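Local coordinates for choline dehydrogenase and related flavoproteins (Aspergillus oryzae, PDB 3Q9T), which oxidises formate as a flavoprotein oxidase of the glucose-methanol-choline oxidoreductase family, with 8-formyl-FAD at its catalytic site, at residues 462-467 / 487-492; 470-475 / 479-484; 513-518 / 523-528. One frame throughout, in Å; residues are numbered along the deposited sequence. Where two conformers were deposited one is given.

Contact 1. Residues 462-467 / 487-492; sequences EGIRFS and WEMPLD
Arg465, on helix 454-473, and Leu491, in the irregular loop that leads to helix 494-504, are where the two backbones come nearest, with their CA atoms 6.8 Å apart; Pro490 kinks the loop there as the centre of an inverse gamma turn. In the Arg465 conformer described, CG lies anti to the backbone N (chi1 -164°) and a bend at chi3 turns the guanidinium toward the loop. Arg465 NH1 bonds to Leu491 O at 3.0 Å, almost straight (171° at the hydrogen) and in the guanidinium plane. A water shares that carbonyl, donating to Leu491 O (2.8 Å) and accepting from Arg465 NH2 (2.9 Å). One turn back, Glu462 takes the other edge side-on: NE reaches OE1 and NH2 reaches OE2. This salt bridge helps fix the rotation of the guanidinium, and Leu491 CD1 lies over one face of the guanidinium. On the apolar flank Ile464 and Met489 cross at about a right angle, Ile464 CG2 sitting 3.8 Å from Met489 CG. Ile464 also rests on Val310 and Met489 on Phe312, both of strand 308-316. The arrangement is a helix and a connecting loop packed together on a beta-sheet, away from the flavin.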
ATOM      1  N   GLU A 462      -2.533  18.820 -13.429  1.00 25.33           N
ATOM      2  CA  GLU A 462      -2.233  19.866 -14.406  1.00 21.90           C
ATOM      3  C   GLU A 462      -0.754  19.983 -14.771  1.00 19.00           C
ATOM      4  O   GLU A 462      -0.428  20.473 -15.849  1.00 16.91           O
ATOM      5  CB  GLU A 462      -2.796  21.212 -13.946  1.00 19.83           C
ATOM      6  CG  GLU A 462      -4.327  21.206 -13.873  1.00 24.14           C
ATOM      7  CD  GLU A 462      -4.947  20.719 -15.172  1.00 25.34           C
ATOM      8  OE1 GLU A 462      -4.459  21.138 -16.241  1.00 20.76           O
ATOM      9  OE2 GLU A 462      -5.891  19.904 -15.127  1.00 23.03           O
ATOM     10  N   GLY A 463       0.140  19.534 -13.886  1.00 17.24           N
ATOM     11  CA  GLY A 463       1.563  19.565 -14.190  1.00 16.39           C
ATOM     12  C   GLY A 463       1.970  18.404 -15.084  1.00 18.88           C
ATOM     13  O   GLY A 463       2.923  18.495 -15.853  1.00 17.73           O
ATOM     14  N   ILE A 464       1.264  17.286 -14.948  1.00 16.28           N
ATOM     15  CA  ILE A 464       1.351  16.210 -15.909  1.00 14.73           C
ATOM     16  C   ILE A 464       0.827  16.723 -17.268  1.00 15.74           C
ATOM     17  O   ILE A 464       1.462  16.512 -18.294  1.00 15.32           O
ATOM     18  CB  ILE A 464       0.537  14.982 -15.435  1.00 17.21           C
ATOM     19  CG1 ILE A 464       1.075  14.469 -14.091  1.00 19.19           C
ATOM     20  CG2 ILE A 464       0.578  13.856 -16.469  1.00 15.40           C
ATOM     21  CD1 ILE A 464       0.211  13.345 -13.472  1.00 15.67           C
ATOM     22  N   ARG A 465      -0.307  17.424 -17.286  1.00 16.15           N
ATOM     23  CA  ARG A 465      -0.841  17.912 -18.562  1.00 17.77           C
ATOM     24  C   ARG A 465       0.161  18.872 -19.229  1.00 22.12           C
ATOM     25  O   ARG A 465       0.505  18.703 -20.399  1.00 17.13           O
ATOM     26  CB  ARG A 465      -2.212  18.567 -18.401  1.00 17.62           C
ATOM     27  CG  ARG A 465      -2.973  18.723 -19.739  1.00 19.25           C
ATOM     28  CD  ARG A 465      -4.235  19.572 -19.565  1.00 17.47           C
ATOM     29  NE  ARG A 465      -4.978  19.163 -18.380  1.00 19.06           N
ATOM     30  CZ  ARG A 465      -5.715  18.059 -18.297  1.00 21.10           C
ATOM     31  NH1 ARG A 465      -5.822  17.246 -19.346  1.00 21.08           N
ATOM     32  NH2 ARG A 465      -6.339  17.764 -17.159  1.00 16.64           N
ATOM     33  N   PHE A 466       0.646  19.855 -18.478  1.00 21.29           N
ATOM     34  CA  PHE A 466       1.692  20.740 -18.980  1.00 21.01           C
ATOM     35  C   PHE A 466       2.866  19.955 -19.581  1.00 21.69           C
ATOM     36  O   PHE A 466       3.340  20.296 -20.662  1.00 21.61           O
ATOM     37  CB  PHE A 466       2.187  21.666 -17.872  1.00 16.80           C
ATOM     38  CG  PHE A 466       3.442  22.418 -18.215  1.00 20.61           C
ATOM     39  CD1 PHE A 466       3.391  23.771 -18.525  1.00 22.31           C
ATOM     40  CD2 PHE A 466       4.682  21.778 -18.208  1.00 21.52           C
ATOM     41  CE1 PHE A 466       4.547  24.473 -18.834  1.00 23.78           C
ATOM     42  CE2 PHE A 466       5.839  22.466 -18.515  1.00 18.62           C
ATOM     43  CZ  PHE A 466       5.778  23.819 -18.827  1.00 21.74           C
ATOM     44  N   SER A 467       3.334  18.913 -18.886  1.00 17.12           N
ATOM     45  CA  SER A 467       4.466  18.130 -19.379  1.00 19.86           C
ATOM     46  C   SER A 467       4.145  17.395 -20.675  1.00 22.10           C
ATOM     47  O   SER A 467       5.000  17.300 -21.562  1.00 21.25           O
ATOM     48  CB  SER A 467       4.980  17.130 -18.333  1.00 17.43           C
ATOM     49  OG  SER A 467       5.345  17.780 -17.139  1.00 16.83           O
ATOM     50  N   TRP A 487       1.080   2.384 -19.982  1.00 23.17           N
ATOM     51  CA  TRP A 487      -0.197   2.546 -20.677  1.00 18.05           C
ATOM     52  C   TRP A 487      -0.426   4.034 -20.738  1.00 20.71           C
ATOM     53  O   TRP A 487       0.444   4.792 -20.327  1.00 20.33           O
ATOM     54  CB  TRP A 487      -1.345   1.852 -19.931  1.00 22.23           C
ATOM     55  CG  TRP A 487      -1.353   2.142 -18.468  1.00 22.79           C
ATOM     56  CD1 TRP A 487      -1.676   3.322 -17.871  1.00 21.23           C
ATOM     57  CD2 TRP A 487      -1.020   1.236 -17.414  1.00 17.96           C
ATOM     58  NE1 TRP A 487      -1.562   3.207 -16.509  1.00 15.43           N
ATOM     59  CE2 TRP A 487      -1.163   1.937 -16.201  1.00 20.09           C
ATOM     60  CE3 TRP A 487      -0.611  -0.097 -17.377  1.00 20.14           C
ATOM     61  CZ2 TRP A 487      -0.906   1.346 -14.951  1.00 19.75           C
ATOM     62  CZ3 TRP A 487      -0.360  -0.681 -16.142  1.00 26.47           C
ATOM     63  CH2 TRP A 487      -0.511   0.042 -14.946  1.00 21.77           C
ATOM     64  N   GLU A 488      -1.583   4.454 -21.241  1.00 17.88           N
ATOM     65  CA  GLU A 488      -1.841   5.864 -21.489  1.00 24.55           C
ATOM     66  C   GLU A 488      -2.230   6.599 -20.217  1.00 27.72           C
ATOM     67  O   GLU A 488      -3.033   6.099 -19.427  1.00 20.77           O
ATOM     68  CB  GLU A 488      -2.972   6.035 -22.504  1.00 24.17           C
ATOM     69  CG  GLU A 488      -2.732   5.376 -23.844  1.00 43.22           C
ATOM     70  CD  GLU A 488      -4.041   4.993 -24.530  1.00 72.45           C
ATOM     71  OE1 GLU A 488      -4.634   5.862 -25.218  1.00 59.89           O
ATOM     72  OE2 GLU A 488      -4.481   3.826 -24.362  1.00 63.07           O
ATOM     73  N   MET A 489      -1.664   7.790 -20.045  1.00 20.53           N
ATOM     74  CA  MET A 489      -2.034   8.688 -18.965  1.00 23.53           C
ATOM     75  C   MET A 489      -3.437   9.207 -19.265  1.00 22.39           C
ATOM     76  O   MET A 489      -3.672   9.793 -20.313  1.00 22.53           O
ATOM     77  CB  MET A 489      -1.010   9.837 -18.842  1.00 18.44           C
ATOM     78  CG  MET A 489      -1.242  10.764 -17.641  1.00 17.36           C
ATOM     79  SD  MET A 489      -0.851   9.983 -16.054  1.00 23.77           S
ATOM     80  CE  MET A 489       0.928   9.909 -16.219  1.00 17.07           C
ATOM     81  N   PRO A 490      -4.387   8.971 -18.350  1.00 29.84           N
ATOM     82  CA  PRO A 490      -5.806   9.251 -18.624  1.00 23.38           C
ATOM     83  C   PRO A 490      -6.154  10.739 -18.556  1.00 20.61           C
ATOM     84  O   PRO A 490      -7.105  11.125 -17.875  1.00 18.86           O
ATOM     85  CB  PRO A 490      -6.519   8.499 -17.495  1.00 21.96           C
ATOM     86  CG  PRO A 490      -5.529   8.560 -16.348  1.00 19.94           C
ATOM     87  CD  PRO A 490      -4.178   8.397 -17.005  1.00 18.46           C
ATOM     88  N   LEU A 491      -5.388  11.566 -19.252  1.00 25.32           N
ATOM     89  CA  LEU A 491      -5.573  13.015 -19.167  1.00 28.86           C
ATOM     90  C   LEU A 491      -6.959  13.476 -19.590  1.00 27.59           C
ATOM     91  O   LEU A 491      -7.319  14.638 -19.364  1.00 25.02           O
ATOM     92  CB  LEU A 491      -4.545  13.764 -20.019  1.00 22.84           C
ATOM     93  CG  LEU A 491      -3.212  14.219 -19.422  1.00 28.65           C
ATOM     94  CD1 LEU A 491      -3.319  14.626 -17.942  1.00 19.93           C
ATOM     95  CD2 LEU A 491      -2.174  13.149 -19.628  1.00 31.78           C
ATOM     96  N   ASP A 492      -7.733  12.592 -20.216  1.00 24.98           N
ATOM     97  CA  ASP A 492      -9.026  13.021 -20.743  1.00 22.89           C
ATOM     98  C   ASP A 492     -10.111  13.000 -19.680  1.00 29.16           C
ATOM     99  O   ASP A 492     -11.230  13.465 -19.904  1.00 29.08           O
ATOM    100  CB  ASP A 492      -9.430  12.244 -22.000  1.00 24.58           C
ATOM    101  CG  ASP A 492      -9.659  10.748 -21.750  1.00 36.01           C
ATOM    102  OD1 ASP A 492      -9.989  10.044 -22.730  1.00 44.77           O
ATOM    103  OD2 ASP A 492      -9.517  10.263 -20.611  1.00 36.50           O
TER
HETATM  104  O   HOH W   1      -7.882  15.389 -16.749  1.00 21.46           O

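Contact 2. Residues 470-475 / 479-484; sequences LLFKGE and DLVESE
Val481 stands over one face of the Phe472 ring, the two side chains crossing at about a right angle. The valine CB lies 4.3 Å above the ring plane, displaced toward the rim, and CG1 makes the closest approach, 3.3 Å from Phe472 CZ and 3.4 Å from Phe472 CE1, a tight fit for carbon atoms. Phe472 can reach across because CG is anti to its carbonyl carbon (chi1 -82°), which carries the ring from the last turn of helix 454-473 toward the strand. The other branch, Val481 CG2, is set against the helix backbone, 3.6 Å from Leu471 O. Here the chain leaves the helix, makes a short turn and returns as strand 481-485, which pairs antiparallel with strand 308-316 through a classic beta bulge, Glu482 and Ser483 both facing Arg315. Leu314 of that neighbouring strand touches Leu471, Phe472 and Val481. Beyond the bulge, Glu484 crosses the aromatic ring at about a right angle, its CG obliquely placed 4.1 Å from Phe472 CZ and its carboxylate plane turned 69° from the ring. Glu484 OE1 is hydrogen-bonded to Met489 N and to the hydroxyl of Tyr468, whose ring also meets that of Phe472 with the planes nearly parallel, at about 5°.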
ATOM      1  N   LEU A 470       4.002  19.789 -23.611  1.00 20.30           N
ATOM      2  CA  LEU A 470       5.363  20.183 -23.956  1.00 23.02           C
ATOM      3  C   LEU A 470       6.007  19.135 -24.851  1.00 22.84           C
ATOM      4  O   LEU A 470       6.680  19.447 -25.830  1.00 20.90           O
ATOM      5  CB  LEU A 470       6.156  20.329 -22.654  1.00 19.30           C
ATOM      6  CG  LEU A 470       7.589  20.837 -22.466  1.00 29.52           C
ATOM      7  CD1 LEU A 470       8.470  19.715 -21.959  1.00 22.06           C
ATOM      8  CD2 LEU A 470       8.196  21.564 -23.673  1.00 20.43           C
ATOM      9  N   LEU A 471       5.779  17.877 -24.518  1.00 17.09           N
ATOM     10  CA  LEU A 471       6.550  16.812 -25.113  1.00 24.38           C
ATOM     11  C   LEU A 471       5.845  16.239 -26.337  1.00 23.63           C
ATOM     12  O   LEU A 471       6.508  15.804 -27.284  1.00 19.08           O
ATOM     13  CB  LEU A 471       6.848  15.721 -24.078  1.00 20.66           C
ATOM     14  CG  LEU A 471       7.758  16.101 -22.896  1.00 28.47           C
ATOM     15  CD1 LEU A 471       7.696  15.040 -21.792  1.00 15.21           C
ATOM     16  CD2 LEU A 471       9.209  16.330 -23.325  1.00 19.84           C
ATOM     17  N   PHE A 472       4.512  16.247 -26.318  1.00 20.30           N
ATOM     18  CA  PHE A 472       3.713  15.746 -27.447  1.00 23.18           C
ATOM     19  C   PHE A 472       3.371  16.808 -28.483  1.00 18.52           C
ATOM     20  O   PHE A 472       2.957  16.483 -29.587  1.00 26.01           O
ATOM     21  CB  PHE A 472       2.417  15.066 -26.971  1.00 23.10           C
ATOM     22  CG  PHE A 472       2.615  13.650 -26.526  1.00 25.39           C
ATOM     23  CD1 PHE A 472       2.362  12.598 -27.389  1.00 33.08           C
ATOM     24  CD2 PHE A 472       3.082  13.369 -25.254  1.00 24.19           C
ATOM     25  CE1 PHE A 472       2.557  11.297 -26.982  1.00 22.19           C
ATOM     26  CE2 PHE A 472       3.278  12.070 -24.847  1.00 27.31           C
ATOM     27  CZ  PHE A 472       3.015  11.036 -25.714  1.00 30.20           C
ATOM     28  N   LYS A 473       3.530  18.073 -28.126  1.00 23.79           N
ATOM     29  CA  LYS A 473       3.147  19.155 -29.032  1.00 26.31           C
ATOM     30  C   LYS A 473       4.309  20.108 -29.258  1.00 25.56           C
ATOM     31  O   LYS A 473       4.290  20.890 -30.197  1.00 26.91           O
ATOM     32  CB  LYS A 473       1.980  19.971 -28.463  1.00 25.04           C
ATOM     33  CG  LYS A 473       0.706  19.205 -28.183  1.00 28.32           C
ATOM     34  CD  LYS A 473      -0.328  20.158 -27.612  1.00 29.66           C
ATOM     35  CE  LYS A 473      -1.570  19.438 -27.151  1.00 39.13           C
ATOM     36  NZ  LYS A 473      -2.403  20.315 -26.259  1.00 37.81           N
ATOM     37  N   GLY A 474       5.306  20.068 -28.375  1.00 24.19           N
ATOM     38  CA  GLY A 474       6.409  21.007 -28.469  1.00 20.97           C
ATOM     39  C   GLY A 474       7.239  20.801 -29.723  1.00 23.44           C
ATOM     40  O   GLY A 474       7.480  19.667 -30.141  1.00 22.58           O
ATOM     41  N   GLU A 475       7.675  21.908 -30.318  1.00 21.03           N
ATOM     42  CA  GLU A 475       8.523  21.890 -31.503  1.00 23.81           C
ATOM     43  C   GLU A 475       9.731  20.969 -31.337  1.00 25.78           C
ATOM     44  O   GLU A 475      10.412  20.989 -30.306  1.00 25.38           O
ATOM     45  CB  GLU A 475       8.991  23.320 -31.805  1.00 27.42           C
ATOM     46  CG  GLU A 475       9.813  23.474 -33.064  1.00 45.82           C
ATOM     47  CD  GLU A 475      10.436  24.864 -33.193  1.00 55.57           C
ATOM     48  OE1 GLU A 475       9.889  25.827 -32.602  1.00 56.85           O
ATOM     49  OE2 GLU A 475      11.477  24.991 -33.882  1.00 52.05           O
ATOM     50  N   ASP A 479       8.285  15.081 -32.418  1.00 24.53           N
ATOM     51  CA  ASP A 479       8.664  14.039 -33.359  1.00 24.07           C
ATOM     52  C   ASP A 479       9.461  12.901 -32.725  1.00 30.34           C
ATOM     53  O   ASP A 479       9.753  11.912 -33.396  1.00 32.40           O
ATOM     54  CB  ASP A 479       9.454  14.646 -34.519  1.00 28.56           C
ATOM     55  CG  ASP A 479       8.581  15.512 -35.424  1.00 44.46           C
ATOM     56  OD1 ASP A 479       7.459  15.060 -35.774  1.00 33.58           O
ATOM     57  OD2 ASP A 479       9.016  16.639 -35.768  1.00 38.58           O
ATOM     58  N   LEU A 480       9.815  13.026 -31.448  1.00 23.94           N
ATOM     59  CA  LEU A 480      10.654  11.999 -30.814  1.00 26.91           C
ATOM     60  C   LEU A 480       9.843  10.932 -30.089  1.00 22.73           C
ATOM     61  O   LEU A 480      10.307   9.816 -29.876  1.00 26.96           O
ATOM     62  CB  LEU A 480      11.642  12.643 -29.846  1.00 17.48           C
ATOM     63  CG  LEU A 480      12.539  13.697 -30.498  1.00 26.62           C
ATOM     64  CD1 LEU A 480      13.492  14.319 -29.475  1.00 19.23           C
ATOM     65  CD2 LEU A 480      13.310  13.074 -31.652  1.00 31.32           C
ATOM     66  N   VAL A 481       8.631  11.292 -29.697  1.00 23.77           N
ATOM     67  CA  VAL A 481       7.809  10.428 -28.878  1.00 23.68           C
ATOM     68  C   VAL A 481       7.196   9.270 -29.668  1.00 23.99           C
ATOM     69  O   VAL A 481       6.541   9.479 -30.688  1.00 23.75           O
ATOM     70  CB  VAL A 481       6.684  11.222 -28.210  1.00 27.28           C
ATOM     71  CG1 VAL A 481       5.766  10.275 -27.443  1.00 24.46           C
ATOM     72  CG2 VAL A 481       7.265  12.298 -27.292  1.00 19.82           C
ATOM     73  N   GLU A 482       7.413   8.053 -29.174  1.00 22.10           N
ATOM     74  CA  GLU A 482       6.883   6.843 -29.799  1.00 28.53           C
ATOM     75  C   GLU A 482       5.709   6.274 -29.028  1.00 23.51           C
ATOM     76  O   GLU A 482       4.742   5.852 -29.634  1.00 24.33           O
ATOM     77  CB  GLU A 482       7.962   5.754 -29.947  1.00 26.71           C
ATOM     78  CG  GLU A 482       9.075   6.109 -30.928  1.00 38.88           C
ATOM     79  CD  GLU A 482       9.910   4.898 -31.353  1.00 46.90           C
ATOM     80  OE1 GLU A 482       9.849   3.843 -30.673  1.00 41.74           O
ATOM     81  OE2 GLU A 482      10.620   5.004 -32.382  1.00 45.15           O
ATOM     82  N   SER A 483       5.800   6.207 -27.700  1.00 22.38           N
ATOM     83  CA  SER A 483       4.659   5.713 -26.925  1.00 25.98           C
ATOM     84  C   SER A 483       4.762   5.996 -25.423  1.00 25.37           C
ATOM     85  O   SER A 483       5.814   6.413 -24.938  1.00 22.53           O
ATOM     86  CB  SER A 483       4.429   4.216 -27.188  1.00 20.30           C
ATOM     87  OG  SER A 483       5.517   3.443 -26.719  1.00 23.53           O
ATOM     88  N   GLU A 484       3.647   5.804 -24.712  1.00 23.50           N
ATOM     89  CA  GLU A 484       3.576   5.982 -23.264  1.00 18.63           C
ATOM     90  C   GLU A 484       3.811   4.626 -22.620  1.00 19.61           C
ATOM     91  O   GLU A 484       3.295   3.621 -23.086  1.00 21.59           O
ATOM     92  CB  GLU A 484       2.191   6.482 -22.832  1.00 19.20           C
ATOM     93  CG  GLU A 484       1.755   7.830 -23.409  1.00 23.22           C
ATOM     94  CD  GLU A 484       0.439   8.327 -22.798  1.00 30.91           C
ATOM     95  OE1 GLU A 484       0.371   8.487 -21.554  1.00 24.95           O
ATOM     96  OE2 GLU A 484      -0.532   8.539 -23.561  1.00 34.51           O
TER

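Contact 3. Residues 513-518 / 523-528; sequences GTARLS and QGVVDP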
ATOM      1  N   GLY A 513      11.449  18.757   8.140  1.00 10.49           N
ATOM      2  CA  GLY A 513      10.538  19.427   9.053  1.00 12.88           C
ATOM      3  C   GLY A 513      10.299  18.876  10.442  1.00 20.92           C
ATOM      4  O   GLY A 513       9.672  19.541  11.275  1.00 18.66           O
ATOM      5  N   THR A 514      10.806  17.676  10.706  1.00 22.36           N
ATOM      6  CA  THR A 514      10.430  16.941  11.911  1.00 20.20           C
ATOM      7  C   THR A 514      11.086  17.409  13.209  1.00 16.57           C
ATOM      8  O   THR A 514      10.835  16.838  14.261  1.00 16.97           O
ATOM      9  CB  THR A 514      10.731  15.458  11.738  1.00 20.02           C
ATOM     10  OG1 THR A 514      12.094  15.318  11.309  1.00 15.53           O
ATOM     11  CG2 THR A 514       9.785  14.862  10.692  1.00 14.66           C
ATOM     12  N   ALA A 515      11.942  18.419  13.143  1.00 16.69           N
ATOM     13  CA  ALA A 515      12.458  19.029  14.364  1.00 17.01           C
ATOM     14  C   ALA A 515      12.803  20.472  14.034  1.00 17.85           C
ATOM     15  O   ALA A 515      13.936  20.903  14.179  1.00 16.99           O
ATOM     16  CB  ALA A 515      13.668  18.265  14.892  1.00 16.36           C
ATOM     17  N   ARG A 516      11.790  21.216  13.616  1.00 15.07           N
ATOM     18  CA  ARG A 516      11.998  22.423  12.860  1.00 16.76           C
ATOM     19  C   ARG A 516      12.512  23.611  13.657  1.00 22.55           C
ATOM     20  O   ARG A 516      12.211  23.776  14.850  1.00 19.87           O
ATOM     21  CB  ARG A 516      10.715  22.816  12.136  1.00 14.72           C
ATOM     22  CG  ARG A 516       9.634  23.393  13.034  1.00 18.60           C
ATOM     23  CD  ARG A 516       8.342  23.549  12.234  1.00 15.63           C
ATOM     24  NE  ARG A 516       7.253  24.024  13.060  1.00 19.54           N
ATOM     25  CZ  ARG A 516       6.034  24.281  12.608  1.00 18.18           C
ATOM     26  NH1 ARG A 516       5.744  24.094  11.323  1.00 15.91           N
ATOM     27  NH2 ARG A 516       5.106  24.716  13.447  1.00 16.00           N
ATOM     28  N   LEU A 517      13.300  24.429  12.971  1.00 19.04           N
ATOM     29  CA  LEU A 517      13.747  25.664  13.574  0.58 17.89           C
ATOM     30  C   LEU A 517      12.522  26.500  13.946  1.00 18.00           C
ATOM     31  O   LEU A 517      11.485  26.478  13.266  1.00 18.37           O
ATOM     32  CB  LEU A 517      14.731  26.404  12.665  0.58 16.94           C
ATOM     33  CG  LEU A 517      14.221  27.471  11.708  0.58 16.02           C
ATOM     34  CD1 LEU A 517      13.731  28.618  12.523  0.58 19.39           C
ATOM     35  CD2 LEU A 517      15.341  27.920  10.807  0.58 13.64           C
ATOM     36  N   SER A 518      12.648  27.211  15.062  1.00 17.27           N
ATOM     37  CA  SER A 518      11.515  27.950  15.613  1.00 15.44           C
ATOM     38  C   SER A 518      11.946  28.966  16.669  1.00 18.63           C
ATOM     39  O   SER A 518      13.075  28.945  17.147  1.00 23.46           O
ATOM     40  CB  SER A 518      10.517  26.967  16.231  1.00 15.31           C
ATOM     41  OG  SER A 518      11.116  26.291  17.326  1.00 19.83           O
ATOM     42  N   GLN A 523       6.278  26.472  18.929  1.00 24.13           N
ATOM     43  CA  GLN A 523       6.281  26.605  17.485  1.00 21.49           C
ATOM     44  C   GLN A 523       7.089  25.499  16.823  1.00 19.51           C
ATOM     45  O   GLN A 523       6.756  25.058  15.727  1.00 24.10           O
ATOM     46  CB  GLN A 523       6.832  27.973  17.077  1.00 21.34           C
ATOM     47  CG  GLN A 523       6.730  28.265  15.593  1.00 17.09           C
ATOM     48  CD  GLN A 523       7.448  29.545  15.208  1.00 23.54           C
ATOM     49  OE1 GLN A 523       8.457  29.908  15.817  1.00 20.79           O
ATOM     50  NE2 GLN A 523       6.927  30.241  14.199  1.00 18.06           N
ATOM     51  N   GLY A 524       8.156  25.052  17.477  1.00 17.57           N
ATOM     52  CA  GLY A 524       9.054  24.096  16.852  1.00 15.92           C
ATOM     53  C   GLY A 524       9.935  23.407  17.871  1.00 18.99           C
ATOM     54  O   GLY A 524       9.707  23.548  19.068  1.00 15.72           O
ATOM     55  N   VAL A 525      10.927  22.646  17.416  1.00 16.04           N
ATOM     56  CA  VAL A 525      11.772  21.943  18.379  1.00 15.62           C
ATOM     57  C   VAL A 525      13.165  22.538  18.646  1.00 20.26           C
ATOM     58  O   VAL A 525      13.704  22.360  19.731  1.00 21.33           O
ATOM     59  CB  VAL A 525      11.810  20.393  18.170  1.00 21.42           C
ATOM     60  CG1 VAL A 525      10.650  19.900  17.279  1.00 20.95           C
ATOM     61  CG2 VAL A 525      13.142  19.943  17.695  1.00 25.20           C
ATOM     62  N   VAL A 526      13.736  23.257  17.688  1.00 17.12           N
ATOM     63  CA  VAL A 526      14.999  23.939  17.941  1.00 20.55           C
ATOM     64  C   VAL A 526      14.876  25.440  17.725  1.00 21.89           C
ATOM     65  O   VAL A 526      14.045  25.899  16.932  1.00 19.37           O
ATOM     66  CB  VAL A 526      16.113  23.447  17.010  1.00 20.19           C
ATOM     67  CG1 VAL A 526      16.155  21.926  17.001  1.00 20.12           C
ATOM     68  CG2 VAL A 526      15.899  24.016  15.616  1.00 19.39           C
ATOM     69  N   ASP A 527      15.733  26.198  18.400  1.00 17.39           N
ATOM     70  CA  ASP A 527      15.714  27.650  18.288  1.00 18.98           C
ATOM     71  C   ASP A 527      16.538  28.135  17.093  1.00 25.72           C
ATOM     72  O   ASP A 527      17.095  27.324  16.338  1.00 22.96           O
ATOM     73  CB  ASP A 527      16.154  28.322  19.611  1.00 16.77           C
ATOM     74  CG  ASP A 527      17.633  28.115  19.930  1.00 19.79           C
ATOM     75  OD1 ASP A 527      18.404  27.661  19.054  1.00 22.20           O
ATOM     76  OD2 ASP A 527      18.031  28.425  21.069  1.00 27.94           O
ATOM     77  N   PRO A 528      16.622  29.463  16.908  1.00 21.25           N
ATOM     78  CA  PRO A 528      17.370  29.944  15.743  1.00 20.71           C
ATOM     79  C   PRO A 528      18.849  29.548  15.715  1.00 18.11           C
ATOM     80  O   PRO A 528      19.451  29.599  14.647  1.00 20.53           O
ATOM     81  CB  PRO A 528      17.202  31.463  15.828  1.00 25.11           C
ATOM     82  CG  PRO A 528      15.858  31.632  16.447  1.00 25.40           C
ATOM     83  CD  PRO A 528      15.801  30.530  17.507  1.00 23.99           C
TER
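Arg516 links to the segment 523-528 through both its backbone and its guanidinium. Among the backbone bonds, Arg516 O accepts from two successive amides: Val525 N at 3.1 Å, in the carbonyl plane, and Val526 N at 3.3 Å, which is straight at the hydrogen (172°) but sits 44° out of that plane. Ser518 N returns a weak bond to Val526 O at 2.7 Å, completing a single parallel-type bridge between Leu517 and Val526. A CA-H...O contact carries the pairing further, Asp527 CA lying 3.2 Å from Ser518 O. The side-chain bonds come from the extended arginine, whose CG is lodged between the backbone N and the carbonyl carbon (chi1 74°). Arg516 NE, 2.9 Å from Gln523 O, and Arg516 NH2, 2.8 Å from Gln523 O, converge side-on upon that one atom near the guanidinium plane; the shared acceptor helps to hold the guanidinium in place. Ser518 OG is hydrogen-bonded to His533 NE2 and Asn520 O. Two carbon pairs are tight: Ala515 CB with Val525 CG2, and Ser518 CB with Gly524 CA, each 3.3 Å. Gly513 bonds through its backbone to Ala543, an FAD-binding residue, and Thr514 lies near the flavin cofactor. The whole is an irregular loop that brings two arms side by side in the same direction, joined by one isolated parallel bridge, beside the flavin-binding region of a GMC oxidoreductase.

Contacts 1 and 2 are neighbours, with centres 13 Å apart. Both use helix 454-473, and contact 2 falls in sequence between the two segments of contact 1: the helix runs through 462-467 and 470-475, the chain returns by 479-484, and 487-492 follows. Through strand 481-485 and its partner 308-316 this outlying region is tied to the large mixed sheet. Contact 3 comes later, and its centre is 38 Å from that of contact 1 and 45 Å from that of contact 2, on the opposite side of the chain's centre from contact 2. All six segments belong to the C-terminal GMC family region, which thus reaches from the sheet's periphery to the surroundings of the flavin.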